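Local atomic coordinates of 4-hydroxy-3-methylbut-2-enyl diphosphate reductase (Aquifex aeolicus, PDB entry 3DNF), a protein that catalyses the last step of the non-mevalonate pathway, using an iron-sulfur cluster to reduce hydroxymethylbutenyl diphosphate to isopentenyl and dimethylallyl diphosphate. Residues His156-Val162 with Val183-Ile189. Sequence-based numbering, arbitrary orientation. Where two conformers were deposited one is given.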
ATOM      1  N   HIS B 156      -4.575  -0.392  15.058  1.00 33.96           N
ATOM      2  CA  HIS B 156      -4.666   1.062  15.061  1.00 32.92           C
ATOM      3  C   HIS B 156      -5.456   1.556  13.862  1.00 33.42           C
ATOM      4  O   HIS B 156      -5.456   0.912  12.813  1.00 34.61           O
ATOM      5  CB  HIS B 156      -3.251   1.671  15.052  1.00 33.08           C
ATOM      6  CG  HIS B 156      -2.510   1.410  16.317  1.00 33.40           C
ATOM      7  ND1 HIS B 156      -1.814   0.241  16.550  1.00 35.14           N
ATOM      8  CD2 HIS B 156      -2.425   2.128  17.457  1.00 33.10           C
ATOM      9  CE1 HIS B 156      -1.323   0.253  17.778  1.00 30.28           C
ATOM     10  NE2 HIS B 156      -1.659   1.403  18.340  1.00 34.69           N
ATOM     11  N   GLU B 157      -6.038   2.741  13.977  1.00 33.23           N
ATOM     12  CA  GLU B 157      -6.857   3.259  12.884  1.00 34.06           C
ATOM     13  C   GLU B 157      -6.023   4.057  11.900  1.00 33.28           C
ATOM     14  O   GLU B 157      -6.403   4.178  10.748  1.00 33.48           O
ATOM     15  CB  GLU B 157      -7.987   4.109  13.417  1.00 36.12           C
ATOM     16  CG  GLU B 157      -8.950   3.269  14.244  1.00 39.52           C
ATOM     17  CD  GLU B 157     -10.202   4.017  14.638  1.00 47.45           C
ATOM     18  OE1 GLU B 157     -10.156   5.267  14.697  1.00 50.05           O
ATOM     19  OE2 GLU B 157     -11.232   3.347  14.907  1.00 50.96           O
ATOM     20  N   ARG B 158      -4.939   4.652  12.394  1.00 31.44           N
ATOM     21  CA  ARG B 158      -4.046   5.466  11.550  1.00 30.91           C
ATOM     22  C   ARG B 158      -2.617   4.967  11.654  1.00 30.82           C
ATOM     23  O   ARG B 158      -1.992   5.007  12.724  1.00 30.14           O
ATOM     24  CB  ARG B 158      -4.127   6.939  11.899  1.00 31.60           C
ATOM     25  CG  ARG B 158      -5.598   7.447  11.944  1.00 34.67           C
ATOM     26  CD  ARG B 158      -5.653   8.881  12.436  1.00 37.35           C
ATOM     27  NE  ARG B 158      -5.140   9.828  11.449  1.00 39.82           N
ATOM     28  CZ  ARG B 158      -4.127  10.660  11.671  1.00 39.79           C
ATOM     29  NH1 ARG B 158      -3.520  10.661  12.841  1.00 39.18           N
ATOM     30  NH2 ARG B 158      -3.744  11.511  10.735  1.00 39.15           N
ATOM     31  N   VAL B 159      -2.120   4.468  10.524  1.00 29.40           N
ATOM     32  CA  VAL B 159      -0.797   3.867  10.480  1.00 28.55           C
ATOM     33  C   VAL B 159       0.089   4.632   9.501  1.00 27.97           C
ATOM     34  O   VAL B 159      -0.319   4.892   8.375  1.00 27.69           O
ATOM     35  CB  VAL B 159      -0.800   2.339  10.124  1.00 28.27           C
ATOM     36  CG1 VAL B 159       0.631   1.809   9.959  1.00 30.55           C
ATOM     37  CG2 VAL B 159      -1.565   1.543  11.173  1.00 28.87           C
ATOM     38  N   GLY B 160       1.269   5.045   9.979  1.00 26.79           N
ATOM     39  CA  GLY B 160       2.293   5.644   9.106  1.00 28.81           C
ATOM     40  C   GLY B 160       3.405   4.668   8.796  1.00 28.08           C
ATOM     41  O   GLY B 160       3.999   4.057   9.702  1.00 29.36           O
ATOM     42  N   ILE B 161       3.789   4.598   7.506  1.00 27.33           N
ATOM     43  CA  ILE B 161       4.711   3.592   7.078  1.00 28.47           C
ATOM     44  C   ILE B 161       5.953   4.211   6.469  1.00 27.64           C
ATOM     45  O   ILE B 161       5.835   5.055   5.564  1.00 28.02           O
ATOM     46  CB  ILE B 161       4.041   2.592   6.086  1.00 28.54           C
ATOM     47  CG1 ILE B 161       2.795   2.022   6.743  1.00 29.07           C
ATOM     48  CG2 ILE B 161       4.995   1.453   5.648  1.00 28.24           C
ATOM     49  CD1 ILE B 161       1.924   1.189   5.812  1.00 29.78           C
ATOM     50  N   VAL B 162       7.106   3.793   6.998  1.00 26.97           N
ATOM     51  CA  VAL B 162       8.401   4.173   6.414  1.00 28.12           C
ATOM     52  C   VAL B 162       9.242   2.908   6.118  1.00 29.39           C
ATOM     53  O   VAL B 162       8.829   1.779   6.443  1.00 28.71           O
ATOM     54  CB  VAL B 162       9.186   5.164   7.308  1.00 30.18           C
ATOM     55  CG1 VAL B 162       8.389   6.459   7.434  1.00 31.60           C
ATOM     56  CG2 VAL B 162       9.529   4.545   8.638  1.00 29.63           C
ATOM     57  N   VAL B 183      -6.728  -1.031   7.692  1.00 35.07           N
ATOM     58  CA  VAL B 183      -6.860   0.132   8.575  1.00 35.28           C
ATOM     59  C   VAL B 183      -7.468   1.348   7.875  1.00 35.23           C
ATOM     60  O   VAL B 183      -7.380   1.479   6.651  1.00 36.49           O
ATOM     61  CB  VAL B 183      -5.548   0.514   9.362  1.00 35.04           C
ATOM     62  CG1 VAL B 183      -4.803  -0.728   9.969  1.00 34.02           C
ATOM     63  CG2 VAL B 183      -4.639   1.342   8.528  1.00 35.18           C
ATOM     64  N   LYS B 184      -8.032   2.261   8.654  1.00 34.56           N
ATOM     65  CA  LYS B 184      -8.837   3.330   8.071  1.00 34.52           C
ATOM     66  C   LYS B 184      -8.019   4.310   7.249  1.00 33.05           C
ATOM     67  O   LYS B 184      -8.483   4.772   6.227  1.00 32.93           O
ATOM     68  CB  LYS B 184      -9.562   4.117   9.141  1.00 36.44           C
ATOM     69  CG  LYS B 184     -10.413   5.278   8.609  1.00 41.05           C
ATOM     70  CD  LYS B 184     -10.868   6.179   9.766  1.00 47.27           C
ATOM     71  CE  LYS B 184     -11.972   7.133   9.329  1.00 51.62           C
ATOM     72  NZ  LYS B 184     -13.047   7.221  10.387  1.00 54.44           N
ATOM     73  N   GLU B 185      -6.825   4.629   7.745  1.00 31.03           N
ATOM     74  CA  GLU B 185      -6.015   5.663   7.158  0.70 31.20           C
ATOM     75  C   GLU B 185      -4.545   5.293   7.232  1.00 30.36           C
ATOM     76  O   GLU B 185      -4.018   4.970   8.291  1.00 30.57           O
ATOM     77  CB  GLU B 185      -6.285   6.988   7.863  0.70 31.64           C
ATOM     78  CG  GLU B 185      -5.348   8.049   7.482  0.70 33.96           C
ATOM     79  CD  GLU B 185      -5.667   9.370   8.125  0.70 36.29           C
ATOM     80  OE1 GLU B 185      -6.866   9.687   8.326  0.70 39.25           O
ATOM     81  OE2 GLU B 185      -4.696  10.102   8.408  0.70 38.33           O
ATOM     82  N   VAL B 186      -3.889   5.320   6.074  1.00 29.92           N
ATOM     83  CA  VAL B 186      -2.493   4.945   6.030  1.00 29.32           C
ATOM     84  C   VAL B 186      -1.733   6.099   5.393  1.00 28.16           C
ATOM     85  O   VAL B 186      -2.150   6.604   4.361  1.00 28.71           O
ATOM     86  CB  VAL B 186      -2.252   3.662   5.194  1.00 28.84           C
ATOM     87  CG1 VAL B 186      -0.737   3.447   5.006  1.00 30.54           C
ATOM     88  CG2 VAL B 186      -2.868   2.473   5.892  1.00 30.79           C
ATOM     89  N   LYS B 187      -0.607   6.501   5.989  1.00 28.47           N
ATOM     90  CA  LYS B 187       0.270   7.448   5.325  1.00 27.68           C
ATOM     91  C   LYS B 187       1.626   6.809   5.095  1.00 27.23           C
ATOM     92  O   LYS B 187       2.207   6.237   6.003  1.00 28.24           O
ATOM     93  CB  LYS B 187       0.429   8.747   6.129  1.00 27.14           C
ATOM     94  CG  LYS B 187       1.421   9.726   5.527  1.00 27.31           C
ATOM     95  CD  LYS B 187       1.236  11.094   6.148  1.00 28.44           C
ATOM     96  CE  LYS B 187       2.320  12.071   5.760  1.00 36.65           C
ATOM     97  NZ  LYS B 187       1.932  13.445   6.218  1.00 36.37           N
ATOM     98  N   VAL B 188       2.127   6.895   3.865  1.00 27.73           N
ATOM     99  CA  VAL B 188       3.400   6.307   3.543  1.00 29.25           C
ATOM    100  C   VAL B 188       4.370   7.383   3.156  1.00 27.55           C
ATOM    101  O   VAL B 188       4.070   8.243   2.323  1.00 27.51           O
ATOM    102  CB  VAL B 188       3.274   5.354   2.314  1.00 28.39           C
ATOM    103  CG1 VAL B 188       4.620   4.681   1.943  1.00 30.79           C
ATOM    104  CG2 VAL B 188       2.151   4.344   2.537  1.00 29.07           C
ATOM    105  N   ILE B 189       5.524   7.374   3.823  1.00 28.72           N
ATOM    106  CA  ILE B 189       6.620   8.195   3.344  1.00 30.66           C
ATOM    107  C   ILE B 189       7.699   7.231   2.841  1.00 30.55           C
ATOM    108  O   ILE B 189       8.356   6.519   3.631  1.00 31.36           O
ATOM    109  CB  ILE B 189       7.149   9.121   4.446  1.00 31.82           C
ATOM    110  CG1 ILE B 189       6.014  10.029   4.944  1.00 32.45           C
ATOM    111  CG2 ILE B 189       8.414   9.901   3.897  1.00 31.80           C
ATOM    112  CD1 ILE B 189       6.401  10.814   6.207  1.00 33.54           C
TER
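R158 and E185 are neighbours on adjacent parallel strands, and their side chains rise side by side from the same face of the sheet. R158 bends at chi3 (72°), which brings NH2 to 2.9 Å from E185 OE2 in a salt bridge; NE adds a weak bond to the same oxygen. Guanidinium and carboxylate planes stand 90° apart, and NH2 meets OE2 on the syn side but tilted out of the carboxylate plane. Y114 lies against the guanidinium in a cation-pi contact, while K187 of the second subunit also pairs with E185 OE2. With an alanine in place of R158, E185 would probably lose its salt bridge to the neighbouring strand, and Y114 its cationic partner.

The tight part is V159-V162 against V186-I189, where both strands are buried. I161 N donates to K187 O at 2.7 Å, and I189 N returns to I161 O at 2.9 Å. On the opposite face, I161 CD1 reaches V186 CG1 at 3.6 Å, and helix 169-182 covers I161 and V188 through F172. Only the exposed tips of E157 and K184 are loose, 5.5 Å apart (OE1 to NZ); beside them buried V183 packs CG1 3.3 Å from H156 O, and E157 O accepts from E185 N at 3.1 Å.

A strand of the second subunit pairs antiparallel along 186-188, so the sheet runs on across the interface. Within the chain, strand 158-163, helix 169-182 and strand 185-189 form a beta-alpha-beta crossover in one four-stranded parallel sheet of the trilobal IspH fold.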